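Local coordinates for D-alanyl-D-alanine carboxypeptidase (Penicillin binding protein) family protein (Francisella tularensis subsp. tularensis, PDB 6OSU) that probably removes the C-terminal D-alanyl residue from peptidoglycan precursor peptides, as a serine carboxypeptidase of the penicillin-binding protein family, at residues Ile33-Pro38 with Asp314-Lys319; Arg60-Leu65 with Gln172-His177; Leu116-Asp121 with Tyr194-Asp199. All coordinates share one frame; numbering follows the deposited sequence.

Contact 1 of 3, residues Ile33-Pro38 with Asp314-Lys319; sequences IELDAP and DSESAK
In the penicillin-binding fold of the S11 carboxypeptidases, helix 310-327 lies against the central antiparallel sheet, and here L35 and I33, in the loop leading into strand 39-44, meet E316 and K319 on that helix. The two helix residues stand one turn apart and so face the loop together. The touch is divided between an oily end and a polar end. At the oily end K319 works through its methylenes: its chain bends at chi2 (119°) and chi3, bringing CG to 3.6 Å from CD1 of I33 and CE to 3.8 Å from CD2 of L35. A long aliphatic stem suits this edge, because it can pack on branched side chains that themselves touch W40 of strand 39-44. L35 is shared between both helix residues; its second methyl, CD1, comes to 3.7 Å from CB of E316, the two side chains running past each other in opposite senses. At the polar end the extended E316 carries its buried carboxylate up to D36 and A37 in the loop, the E316 side chain also touching T307 of strand 298-307. Its OE1 takes a weak, bent hydrogen bond from the backbone N of A37, and the small methyl of A37 fits beside the same oxygen. D36 crosses E316 at about a right angle, their carboxylate planes 70° apart, while OD2 of D36 forms a salt bridge to K312, a charge that would help to offset two neighbouring acids. A proton shared between those acids would be consistent with their spacing: OD1 of D36 lies 2.7 Å from OE2 of E316.

Contact 2 of 3, residues Arg60-Leu65 with Gln172-His177; sequences RAPASL and QYTTAH
R60 pairs with T174 through the backbone, forming a single antiparallel hydrogen-bonded bridge: its N donates to O of T174 at 2.9 Å (N-H...O angle 170°), and N of T174 returns a bond to O of R60 at 2.8 Å. The same R60 oxygen receives a CA-H...O contact from Y173, whose CA is 3.1 Å away. The R60 side chain heads off from the bridge, its NH1 bonded to O of A285. A61 brings its backbone close to Y173, and its small methyl turns away to A285. P62 then fills the angle between the chains. Its CD rests 3.5 Å from CG of Q172, and its CB is 3.9 Å from CG2 of T174, a methyl placed there because OG1 takes the position anti to N (chi1 -176°) and bonds to T159. The compact, rigid ring of proline suits a place between a glutamine stem and a methyl; the extended Q172 chain passes obliquely across it, and its NE2 is held by O of L167. A63 turns its methyl to T282 and has a positive phi of 59°, at the bend into S64. There S64 OG bonds with K67 and S124. The serine-x-x-lysine sequence at the start of helix 66-79 is the signature of penicillin-binding enzymes, with S64 the predicted acyl-ester nucleophile, and this contact ties the loop leading into it to the loop leading into helix 176-189.

Contact 3 of 3, residues Leu116-Asp121 with Tyr194-Asp199; sequences LVTGMD and YKVYDD
Y197 lies against D121 on helix 113-123, one of the helices of the penicillin-binding fold next to the active site, and the contact is closely packed at this end and sparser toward T118 and D199. At the close end the D121 carboxylate stacks on the tyrosine ring, the two planes 24° apart. CG of D121 is 3.4 Å from CE1 of Y197, and OD2 stands 3.6 Å above the ring plane, offset toward its rim. D121 reaches this position with CG anti to its carbonyl carbon (chi1 -63°), which carries the acid from the helix onto the ring. A short acid suits the place, since it can lie flat on an aromatic face and still offer oxygens to polar neighbours: S71 of helix 66-79 makes weak hydrogen bonds to both OD1 of D121 and OH of Y197. M277 of strand 274-282 also touches Y197, and K278, a predicted substrate-binding residue, is close by. V196 forms the middle of the interface, and its branched side chain suits a buried helix-facing place: CG1 approaches CA of T118 at 3.9 Å and OD2 of D121 at the same spacing. The other end is thinner. D199, partly exposed, meets T118 through one approach, OD2 to the methyl CG2 at 3.7 Å, while the T118 hydroxyl turns back along its own helix to O of R114. At the polar rim of the ring, a water in the ring plane hydrogen-bonds to both partners, donating to OD1 of D121 at 2.6 Å and lying 2.6 Å from OH of Y197.

In the fold
Contact 2 carries the predicted nucleophile S64, and the other two relate to it differently. Contact 1 touches it directly where CG of P38 packs 3.9 Å from NE of R60; the centres of the two contacts are about 17 Å apart, and contact 1 lies away from the annotated sites. Contact 3 does not touch contact 2, the nearest atoms being about 7 Å apart, but it approaches the same active site: the side chain of D121 is about 6 Å from that of K67, and that of Y197 about 4 Å from that of K278. Along the chain contacts 2 and 3 interleave, while both are nested within the long loop that contact 1 closes.

Contact 1 of 3, residues Ile33-Pro38 with Asp314-Lys319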
ATOM      1  N   ILE A  33       6.121 -15.206  11.197  1.00 83.78           N
ATOM      2  CA  ILE A  33       6.554 -15.671   9.887  1.00 84.53           C
ATOM      3  C   ILE A  33       8.065 -15.514   9.750  1.00 85.44           C
ATOM      4  O   ILE A  33       8.684 -14.626  10.355  1.00 86.58           O
ATOM      5  CB  ILE A  33       5.800 -14.901   8.786  1.00 85.33           C
ATOM      6  CG1 ILE A  33       5.929 -15.605   7.434  1.00 85.97           C
ATOM      7  CG2 ILE A  33       6.282 -13.461   8.704  1.00 86.49           C
ATOM      8  CD1 ILE A  33       4.881 -16.671   7.208  1.00 86.28           C
ATOM      9  N   GLU A  34       8.674 -16.394   8.957  1.00 86.13           N
ATOM     10  CA  GLU A  34      10.113 -16.367   8.716  1.00 87.24           C
ATOM     11  C   GLU A  34      10.379 -16.348   7.219  1.00 85.55           C
ATOM     12  O   GLU A  34       9.979 -17.271   6.502  1.00 86.91           O
ATOM     13  CB  GLU A  34      10.812 -17.568   9.357  1.00 91.06           C
ATOM     14  CG  GLU A  34      11.243 -17.361  10.798  1.00 93.56           C
ATOM     15  CD  GLU A  34      12.343 -18.325  11.216  1.00 97.43           C
ATOM     16  OE1 GLU A  34      13.154 -18.718  10.348  1.00 99.76           O
ATOM     17  OE2 GLU A  34      12.396 -18.693  12.409  1.00 97.88           O
ATOM     18  N   LEU A  35      11.050 -15.300   6.755  1.00 83.09           N
ATOM     19  CA  LEU A  35      11.594 -15.211   5.411  1.00 82.66           C
ATOM     20  C   LEU A  35      13.083 -14.913   5.520  1.00 84.35           C
ATOM     21  O   LEU A  35      13.583 -14.527   6.579  1.00 85.55           O
ATOM     22  CB  LEU A  35      10.891 -14.119   4.592  1.00 80.41           C
ATOM     23  CG  LEU A  35       9.383 -13.928   4.772  1.00 77.98           C
ATOM     24  CD1 LEU A  35       8.913 -12.718   3.980  1.00 77.70           C
ATOM     25  CD2 LEU A  35       8.616 -15.172   4.360  1.00 78.47           C
ATOM     26  N   ASP A  36      13.804 -15.098   4.417  1.00 85.05           N
ATOM     27  CA  ASP A  36      15.213 -14.730   4.380  1.00 86.71           C
ATOM     28  C   ASP A  36      15.437 -13.360   3.752  1.00 85.29           C
ATOM     29  O   ASP A  36      16.582 -13.001   3.461  1.00 87.42           O
ATOM     30  CB  ASP A  36      16.039 -15.807   3.661  1.00 91.09           C
ATOM     31  CG  ASP A  36      15.578 -16.068   2.238  1.00 93.58           C
ATOM     32  OD1 ASP A  36      15.054 -15.145   1.581  1.00 93.96           O
ATOM     33  OD2 ASP A  36      15.751 -17.217   1.776  1.00 96.23           O
ATOM     34  N   ALA A  37      14.371 -12.598   3.526  1.00 81.28           N
ATOM     35  CA  ALA A  37      14.528 -11.210   3.126  1.00 79.04           C
ATOM     36  C   ALA A  37      15.140 -10.419   4.280  1.00 75.84           C
ATOM     37  O   ALA A  37      14.738 -10.594   5.434  1.00 74.24           O
ATOM     38  CB  ALA A  37      13.189 -10.598   2.725  1.00 78.02           C
ATOM     39  N   PRO A  38      16.128  -9.568   4.008  1.00 74.95           N
ATOM     40  CA  PRO A  38      16.708  -8.749   5.084  1.00 74.24           C
ATOM     41  C   PRO A  38      15.721  -7.794   5.741  1.00 73.18           C
ATOM     42  O   PRO A  38      15.981  -7.347   6.866  1.00 72.52           O
ATOM     43  CB  PRO A  38      17.840  -7.990   4.380  1.00 75.49           C
ATOM     44  CG  PRO A  38      17.552  -8.110   2.912  1.00 75.74           C
ATOM     45  CD  PRO A  38      16.848  -9.413   2.735  1.00 75.80           C
ATOM     46  N   ASP A 314       8.882 -12.560  -5.248  1.00 64.64           N
ATOM     47  CA  ASP A 314       7.470 -12.848  -5.460  1.00 66.07           C
ATOM     48  C   ASP A 314       6.966 -13.918  -4.501  1.00 67.09           C
ATOM     49  O   ASP A 314       5.837 -13.829  -4.005  1.00 67.31           O
ATOM     50  CB  ASP A 314       7.242 -13.274  -6.909  1.00 68.93           C
ATOM     51  CG  ASP A 314       7.608 -12.184  -7.897  1.00 70.95           C
ATOM     52  OD1 ASP A 314       7.466 -10.993  -7.540  1.00 70.09           O
ATOM     53  OD2 ASP A 314       8.041 -12.514  -9.023  1.00 72.94           O
ATOM     54  N   SER A 315       7.790 -14.929  -4.224  1.00 68.21           N
ATOM     55  CA  SER A 315       7.395 -15.985  -3.297  1.00 68.95           C
ATOM     56  C   SER A 315       7.164 -15.430  -1.896  1.00 66.96           C
ATOM     57  O   SER A 315       6.136 -15.706  -1.266  1.00 66.42           O
ATOM     58  CB  SER A 315       8.460 -17.083  -3.278  1.00 71.83           C
ATOM     59  OG  SER A 315       8.251 -17.993  -2.212  1.00 73.66           O
ATOM     60  N   GLU A 316       8.106 -14.627  -1.397  1.00 66.32           N
ATOM     61  CA  GLU A 316       8.027 -14.168  -0.015  1.00 65.41           C
ATOM     62  C   GLU A 316       6.962 -13.093   0.168  1.00 62.33           C
ATOM     63  O   GLU A 316       6.346 -13.011   1.238  1.00 60.44           O
ATOM     64  CB  GLU A 316       9.398 -13.673   0.441  1.00 67.31           C
ATOM     65  CG  GLU A 316      10.457 -14.770   0.432  1.00 71.44           C
ATOM     66  CD  GLU A 316      11.845 -14.257   0.755  1.00 74.18           C
ATOM     67  OE1 GLU A 316      11.965 -13.362   1.615  1.00 73.88           O
ATOM     68  OE2 GLU A 316      12.816 -14.743   0.137  1.00 76.53           O
ATOM     69  N   SER A 317       6.721 -12.269  -0.856  1.00 61.22           N
ATOM     70  CA  SER A 317       5.636 -11.296  -0.765  1.00 58.90           C
ATOM     71  C   SER A 317       4.280 -11.987  -0.733  1.00 59.46           C
ATOM     72  O   SER A 317       3.396 -11.594   0.038  1.00 59.48           O
ATOM     73  CB  SER A 317       5.703 -10.309  -1.929  1.00 58.35           C
ATOM     74  OG  SER A 317       6.840  -9.474  -1.826  1.00 59.32           O
ATOM     75  N   ALA A 318       4.092 -13.012  -1.568  1.00 60.19           N
ATOM     76  CA  ALA A 318       2.819 -13.725  -1.575  1.00 60.03           C
ATOM     77  C   ALA A 318       2.569 -14.408  -0.237  1.00 60.07           C
ATOM     78  O   ALA A 318       1.429 -14.459   0.239  1.00 58.87           O
ATOM     79  CB  ALA A 318       2.788 -14.745  -2.711  1.00 61.58           C
ATOM     80  N   LYS A 319       3.626 -14.931   0.389  1.00 61.75           N
ATOM     81  CA  LYS A 319       3.478 -15.544   1.704  1.00 62.89           C
ATOM     82  C   LYS A 319       2.973 -14.535   2.730  1.00 59.37           C
ATOM     83  O   LYS A 319       2.094 -14.851   3.541  1.00 59.07           O
ATOM     84  CB  LYS A 319       4.808 -16.153   2.152  1.00 66.00           C
ATOM     85  CG  LYS A 319       4.841 -16.540   3.622  1.00 68.54           C
ATOM     86  CD  LYS A 319       5.066 -18.032   3.813  1.00 73.38           C
ATOM     87  CE  LYS A 319       6.538 -18.350   4.019  1.00 76.58           C
ATOM     88  NZ  LYS A 319       6.780 -19.817   4.089  1.00 81.62           N
TER

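Contact 2 of 3, residues Arg60-Leu65 with Gln172-His177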
ATOM      1  N   ARG A  60      17.858   0.824   3.764  1.00 58.27           N
ATOM      2  CA  ARG A  60      18.383   0.098   2.618  1.00 59.03           C
ATOM      3  C   ARG A  60      18.177   0.938   1.367  1.00 56.47           C
ATOM      4  O   ARG A  60      17.497   1.967   1.392  1.00 54.17           O
ATOM      5  CB  ARG A  60      17.707  -1.271   2.447  1.00 59.78           C
ATOM      6  CG  ARG A  60      17.654  -2.125   3.694  1.00 62.41           C
ATOM      7  CD  ARG A  60      17.286  -3.558   3.331  1.00 64.07           C
ATOM      8  NE  ARG A  60      18.459  -4.352   2.967  1.00 68.16           N
ATOM      9  CZ  ARG A  60      18.871  -4.566   1.720  1.00 68.58           C
ATOM     10  NH1 ARG A  60      18.204  -4.049   0.699  1.00 66.04           N
ATOM     11  NH2 ARG A  60      19.952  -5.302   1.498  1.00 72.07           N
ATOM     12  N   ALA A  61      18.759   0.475   0.258  1.00 56.78           N
ATOM     13  CA  ALA A  61      18.703   1.235  -0.981  1.00 56.02           C
ATOM     14  C   ALA A  61      17.305   1.128  -1.592  1.00 55.63           C
ATOM     15  O   ALA A  61      16.648   0.091  -1.461  1.00 56.02           O
ATOM     16  CB  ALA A  61      19.760   0.735  -1.966  1.00 56.50           C
ATOM     17  N   PRO A  62      16.806   2.190  -2.237  1.00 54.57           N
ATOM     18  CA  PRO A  62      15.409   2.171  -2.691  1.00 52.29           C
ATOM     19  C   PRO A  62      15.199   1.477  -4.030  1.00 52.03           C
ATOM     20  O   PRO A  62      14.140   0.884  -4.239  1.00 49.98           O
ATOM     21  CB  PRO A  62      15.045   3.662  -2.784  1.00 50.58           C
ATOM     22  CG  PRO A  62      16.181   4.398  -2.151  1.00 53.31           C
ATOM     23  CD  PRO A  62      17.380   3.536  -2.344  1.00 55.15           C
ATOM     24  N   ALA A  63      16.156   1.564  -4.948  1.00 53.44           N
ATOM     25  CA  ALA A  63      15.996   1.035  -6.327  1.00 53.85           C
ATOM     26  C   ALA A  63      14.788   1.739  -6.962  1.00 53.40           C
ATOM     27  O   ALA A  63      14.533   2.911  -6.651  1.00 53.83           O
ATOM     28  CB  ALA A  63      15.914  -0.481  -6.305  1.00 54.25           C
ATOM     29  N   SER A  64      14.021   1.071  -7.832  1.00 52.87           N
ATOM     30  CA  SER A  64      12.920   1.728  -8.536  1.00 50.33           C
ATOM     31  C   SER A  64      11.709   1.988  -7.657  1.00 49.81           C
ATOM     32  O   SER A  64      10.731   2.542  -8.171  1.00 49.27           O
ATOM     33  CB  SER A  64      12.474   0.903  -9.749  1.00 49.58           C
ATOM     34  OG  SER A  64      13.325   1.097 -10.870  1.00 50.26           O
ATOM     35  N   LEU A  65      11.733   1.610  -6.374  1.00 49.87           N
ATOM     36  CA  LEU A  65      10.669   2.044  -5.477  1.00 48.92           C
ATOM     37  C   LEU A  65      10.641   3.561  -5.366  1.00 48.45           C
ATOM     38  O   LEU A  65       9.599   4.135  -5.024  1.00 47.81           O
ATOM     39  CB  LEU A  65      10.840   1.401  -4.102  1.00 50.01           C
ATOM     40  CG  LEU A  65      10.969  -0.125  -4.067  1.00 51.34           C
ATOM     41  CD1 LEU A  65      10.808  -0.643  -2.641  1.00 51.90           C
ATOM     42  CD2 LEU A  65       9.965  -0.794  -5.004  1.00 50.39           C
ATOM     43  N   GLN A 172      21.282   7.579  -0.672  1.00 72.60           N
ATOM     44  CA  GLN A 172      20.031   7.064  -1.215  1.00 66.96           C
ATOM     45  C   GLN A 172      19.557   5.934  -0.310  1.00 64.70           C
ATOM     46  O   GLN A 172      20.228   4.901  -0.219  1.00 67.79           O
ATOM     47  CB  GLN A 172      20.261   6.575  -2.642  1.00 66.79           C
ATOM     48  CG  GLN A 172      19.028   6.352  -3.483  1.00 65.77           C
ATOM     49  CD  GLN A 172      19.369   5.811  -4.861  1.00 67.39           C
ATOM     50  OE1 GLN A 172      18.716   4.892  -5.362  1.00 68.36           O
ATOM     51  NE2 GLN A 172      20.401   6.374  -5.478  1.00 68.31           N
ATOM     52  N   TYR A 173      18.412   6.115   0.349  1.00 60.25           N
ATOM     53  CA  TYR A 173      17.911   5.058   1.220  1.00 58.35           C
ATOM     54  C   TYR A 173      16.433   5.256   1.517  1.00 56.94           C
ATOM     55  O   TYR A 173      15.878   6.344   1.343  1.00 57.11           O
ATOM     56  CB  TYR A 173      18.697   4.983   2.535  1.00 58.88           C
ATOM     57  CG  TYR A 173      18.726   6.272   3.322  1.00 59.11           C
ATOM     58  CD1 TYR A 173      17.664   6.637   4.140  1.00 57.95           C
ATOM     59  CD2 TYR A 173      19.824   7.120   3.256  1.00 60.71           C
ATOM     60  CE1 TYR A 173      17.689   7.815   4.862  1.00 59.32           C
ATOM     61  CE2 TYR A 173      19.859   8.298   3.974  1.00 62.22           C
ATOM     62  CZ  TYR A 173      18.790   8.641   4.777  1.00 61.56           C
ATOM     63  OH  TYR A 173      18.824   9.813   5.496  1.00 63.23           O
ATOM     64  N   THR A 174      15.813   4.173   1.973  1.00 56.29           N
ATOM     65  CA  THR A 174      14.468   4.180   2.525  1.00 53.99           C
ATOM     66  C   THR A 174      14.352   2.975   3.447  1.00 52.33           C
ATOM     67  O   THR A 174      15.328   2.258   3.682  1.00 52.66           O
ATOM     68  CB  THR A 174      13.398   4.148   1.431  1.00 52.46           C
ATOM     69  OG1 THR A 174      12.105   4.245   2.039  1.00 52.49           O
ATOM     70  CG2 THR A 174      13.476   2.847   0.639  1.00 51.58           C
ATOM     71  N   THR A 175      13.152   2.759   3.985  1.00 49.91           N
ATOM     72  CA  THR A 175      12.885   1.611   4.839  1.00 50.75           C
ATOM     73  C   THR A 175      11.581   0.962   4.401  1.00 49.44           C
ATOM     74  O   THR A 175      10.761   1.571   3.711  1.00 46.43           O
ATOM     75  CB  THR A 175      12.802   1.989   6.332  1.00 51.38           C
ATOM     76  OG1 THR A 175      11.592   2.717   6.582  1.00 51.01           O
ATOM     77  CG2 THR A 175      13.999   2.833   6.746  1.00 53.33           C
ATOM     78  N   ALA A 176      11.399  -0.295   4.811  1.00 52.12           N
ATOM     79  CA  ALA A 176      10.156  -0.990   4.495  1.00 52.59           C
ATOM     80  C   ALA A 176       8.967  -0.295   5.142  1.00 52.21           C
ATOM     81  O   ALA A 176       7.892  -0.202   4.540  1.00 52.04           O
ATOM     82  CB  ALA A 176      10.241  -2.453   4.941  1.00 54.05           C
ATOM     83  N   HIS A 177       9.147   0.216   6.361  1.00 53.95           N
ATOM     84  CA  HIS A 177       8.076   0.953   7.025  1.00 55.19           C
ATOM     85  C   HIS A 177       7.758   2.243   6.279  1.00 53.85           C
ATOM     86  O   HIS A 177       6.587   2.573   6.056  1.00 52.00           O
ATOM     87  CB  HIS A 177       8.469   1.247   8.474  1.00 58.86           C
ATOM     88  CG  HIS A 177       7.381   1.883   9.283  1.00 61.29           C
ATOM     89  ND1 HIS A 177       7.614   2.463  10.512  1.00 63.75           N
ATOM     90  CD2 HIS A 177       6.055   2.022   9.046  1.00 60.91           C
ATOM     91  CE1 HIS A 177       6.479   2.937  10.994  1.00 64.02           C
ATOM     92  NE2 HIS A 177       5.518   2.684  10.124  1.00 62.23           N
TER

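Contact 3 of 3, residues Leu116-Asp121 with Tyr194-Asp199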
ATOM      1  N   LEU A 116       3.001   8.653 -19.995  1.00 55.41           N
ATOM      2  CA  LEU A 116       4.254   8.693 -19.243  1.00 54.58           C
ATOM      3  C   LEU A 116       4.109   8.019 -17.885  1.00 52.59           C
ATOM      4  O   LEU A 116       5.014   7.302 -17.444  1.00 51.09           O
ATOM      5  CB  LEU A 116       4.726  10.136 -19.069  1.00 54.95           C
ATOM      6  CG  LEU A 116       5.276  10.852 -20.301  1.00 55.95           C
ATOM      7  CD1 LEU A 116       5.654  12.282 -19.954  1.00 56.45           C
ATOM      8  CD2 LEU A 116       6.471  10.103 -20.864  1.00 54.85           C
ATOM      9  N   VAL A 117       2.984   8.243 -17.203  1.00 52.69           N
ATOM     10  CA  VAL A 117       2.771   7.607 -15.907  1.00 52.05           C
ATOM     11  C   VAL A 117       2.635   6.100 -16.073  1.00 53.38           C
ATOM     12  O   VAL A 117       3.138   5.323 -15.252  1.00 53.51           O
ATOM     13  CB  VAL A 117       1.546   8.218 -15.204  1.00 52.00           C
ATOM     14  CG1 VAL A 117       1.190   7.427 -13.958  1.00 49.77           C
ATOM     15  CG2 VAL A 117       1.818   9.665 -14.845  1.00 53.00           C
ATOM     16  N   THR A 118       1.958   5.661 -17.137  1.00 54.65           N
ATOM     17  CA  THR A 118       1.863   4.232 -17.411  1.00 55.60           C
ATOM     18  C   THR A 118       3.244   3.634 -17.655  1.00 56.85           C
ATOM     19  O   THR A 118       3.567   2.558 -17.135  1.00 56.36           O
ATOM     20  CB  THR A 118       0.945   3.982 -18.611  1.00 56.21           C
ATOM     21  OG1 THR A 118      -0.296   4.670 -18.415  1.00 57.92           O
ATOM     22  CG2 THR A 118       0.661   2.495 -18.763  1.00 55.20           C
ATOM     23  N   GLY A 119       4.078   4.323 -18.435  1.00 57.82           N
ATOM     24  CA  GLY A 119       5.435   3.849 -18.641  1.00 57.46           C
ATOM     25  C   GLY A 119       6.216   3.765 -17.344  1.00 56.04           C
ATOM     26  O   GLY A 119       6.941   2.797 -17.104  1.00 55.56           O
ATOM     27  N   MET A 120       6.058   4.767 -16.479  1.00 55.81           N
ATOM     28  CA  MET A 120       6.792   4.790 -15.217  1.00 55.28           C
ATOM     29  C   MET A 120       6.340   3.668 -14.288  1.00 54.12           C
ATOM     30  O   MET A 120       7.171   2.953 -13.716  1.00 53.76           O
ATOM     31  CB  MET A 120       6.618   6.153 -14.547  1.00 56.03           C
ATOM     32  CG  MET A 120       7.244   6.283 -13.170  1.00 55.42           C
ATOM     33  SD  MET A 120       7.053   7.968 -12.552  1.00 56.86           S
ATOM     34  CE  MET A 120       5.293   8.217 -12.773  1.00 55.89           C
ATOM     35  N   ASP A 121       5.025   3.484 -14.142  1.00 54.23           N
ATOM     36  CA  ASP A 121       4.497   2.533 -13.168  1.00 54.94           C
ATOM     37  C   ASP A 121       4.565   1.091 -13.662  1.00 53.52           C
ATOM     38  O   ASP A 121       4.912   0.186 -12.895  1.00 52.27           O
ATOM     39  CB  ASP A 121       3.053   2.889 -12.820  1.00 58.93           C
ATOM     40  CG  ASP A 121       2.929   4.240 -12.148  1.00 63.56           C
ATOM     41  OD1 ASP A 121       3.947   4.763 -11.637  1.00 64.77           O
ATOM     42  OD2 ASP A 121       1.799   4.773 -12.114  1.00 65.51           O
ATOM     43  N   TYR A 194      -3.777   5.263  -8.739  1.00 54.00           N
ATOM     44  CA  TYR A 194      -3.313   3.970  -8.259  1.00 52.09           C
ATOM     45  C   TYR A 194      -3.806   2.816  -9.123  1.00 52.86           C
ATOM     46  O   TYR A 194      -3.165   1.760  -9.145  1.00 52.54           O
ATOM     47  CB  TYR A 194      -3.745   3.752  -6.810  1.00 51.32           C
ATOM     48  CG  TYR A 194      -3.387   2.375  -6.316  1.00 50.59           C
ATOM     49  CD1 TYR A 194      -2.057   1.997  -6.179  1.00 50.42           C
ATOM     50  CD2 TYR A 194      -4.371   1.442  -6.018  1.00 50.83           C
ATOM     51  CE1 TYR A 194      -1.713   0.725  -5.745  1.00 50.89           C
ATOM     52  CE2 TYR A 194      -4.039   0.170  -5.576  1.00 51.73           C
ATOM     53  CZ  TYR A 194      -2.710  -0.182  -5.442  1.00 52.11           C
ATOM     54  OH  TYR A 194      -2.373  -1.443  -5.003  1.00 54.33           O
ATOM     55  N   LYS A 195      -4.923   2.991  -9.836  1.00 53.49           N
ATOM     56  CA  LYS A 195      -5.415   1.935 -10.713  1.00 54.97           C
ATOM     57  C   LYS A 195      -4.422   1.583 -11.814  1.00 53.76           C
ATOM     58  O   LYS A 195      -4.491   0.477 -12.361  1.00 54.81           O
ATOM     59  CB  LYS A 195      -6.750   2.338 -11.343  1.00 59.12           C
ATOM     60  CG  LYS A 195      -7.896   2.490 -10.352  1.00 62.28           C
ATOM     61  CD  LYS A 195      -9.187   2.872 -11.066  1.00 66.49           C
ATOM     62  CE  LYS A 195     -10.263   3.299 -10.079  1.00 68.66           C
ATOM     63  NZ  LYS A 195     -10.960   4.538 -10.532  1.00 71.10           N
ATOM     64  N   VAL A 196      -3.499   2.489 -12.147  1.00 51.58           N
ATOM     65  CA  VAL A 196      -2.543   2.227 -13.219  1.00 51.14           C
ATOM     66  C   VAL A 196      -1.628   1.063 -12.863  1.00 51.28           C
ATOM     67  O   VAL A 196      -1.164   0.331 -13.748  1.00 52.27           O
ATOM     68  CB  VAL A 196      -1.732   3.500 -13.535  1.00 50.30           C
ATOM     69  CG1 VAL A 196      -0.772   3.259 -14.694  1.00 50.22           C
ATOM     70  CG2 VAL A 196      -2.658   4.659 -13.847  1.00 52.11           C
ATOM     71  N   TYR A 197      -1.362   0.857 -11.571  1.00 50.14           N
ATOM     72  CA  TYR A 197      -0.439  -0.196 -11.167  1.00 50.06           C
ATOM     73  C   TYR A 197      -0.983  -1.591 -11.447  1.00 52.01           C
ATOM     74  O   TYR A 197      -0.210  -2.555 -11.430  1.00 51.38           O
ATOM     75  CB  TYR A 197      -0.095  -0.050  -9.687  1.00 49.90           C
ATOM     76  CG  TYR A 197       0.822   1.118  -9.406  1.00 50.77           C
ATOM     77  CD1 TYR A 197       2.166   1.065  -9.753  1.00 50.49           C
ATOM     78  CD2 TYR A 197       0.345   2.275  -8.804  1.00 51.97           C
ATOM     79  CE1 TYR A 197       3.014   2.122  -9.498  1.00 50.88           C
ATOM     80  CE2 TYR A 197       1.189   3.347  -8.549  1.00 52.40           C
ATOM     81  CZ  TYR A 197       2.523   3.262  -8.901  1.00 51.71           C
ATOM     82  OH  TYR A 197       3.372   4.314  -8.653  1.00 51.33           O
ATOM     83  N   ASP A 198      -2.277  -1.722 -11.719  1.00 54.37           N
ATOM     84  CA  ASP A 198      -2.865  -3.012 -12.052  1.00 55.19           C
ATOM     85  C   ASP A 198      -2.777  -3.337 -13.540  1.00 54.75           C
ATOM     86  O   ASP A 198      -3.202  -4.424 -13.945  1.00 57.15           O
ATOM     87  CB  ASP A 198      -4.329  -3.056 -11.587  1.00 57.75           C
ATOM     88  CG  ASP A 198      -4.885  -4.471 -11.530  1.00 61.91           C
ATOM     89  OD1 ASP A 198      -4.211  -5.361 -10.969  1.00 62.49           O
ATOM     90  OD2 ASP A 198      -6.004  -4.695 -12.041  1.00 64.90           O
ATOM     91  N   ASP A 199      -2.230  -2.434 -14.358  1.00 72.32           N
ATOM     92  CA  ASP A 199      -2.078  -2.704 -15.785  1.00 71.65           C
ATOM     93  C   ASP A 199      -1.155  -3.895 -16.012  1.00 71.25           C
ATOM     94  O   ASP A 199      -0.048  -3.951 -15.471  1.00 70.46           O
ATOM     95  CB  ASP A 199      -1.526  -1.474 -16.510  1.00 70.61           C
ATOM     96  CG  ASP A 199      -2.543  -0.355 -16.635  1.00 73.22           C
ATOM     97  OD1 ASP A 199      -3.655  -0.487 -16.079  1.00 75.88           O
ATOM     98  OD2 ASP A 199      -2.229   0.659 -17.295  1.00 73.03           O
TER
HETATM   99  O   HOH W   1       5.680   4.261  -9.812  1.00 53.89           O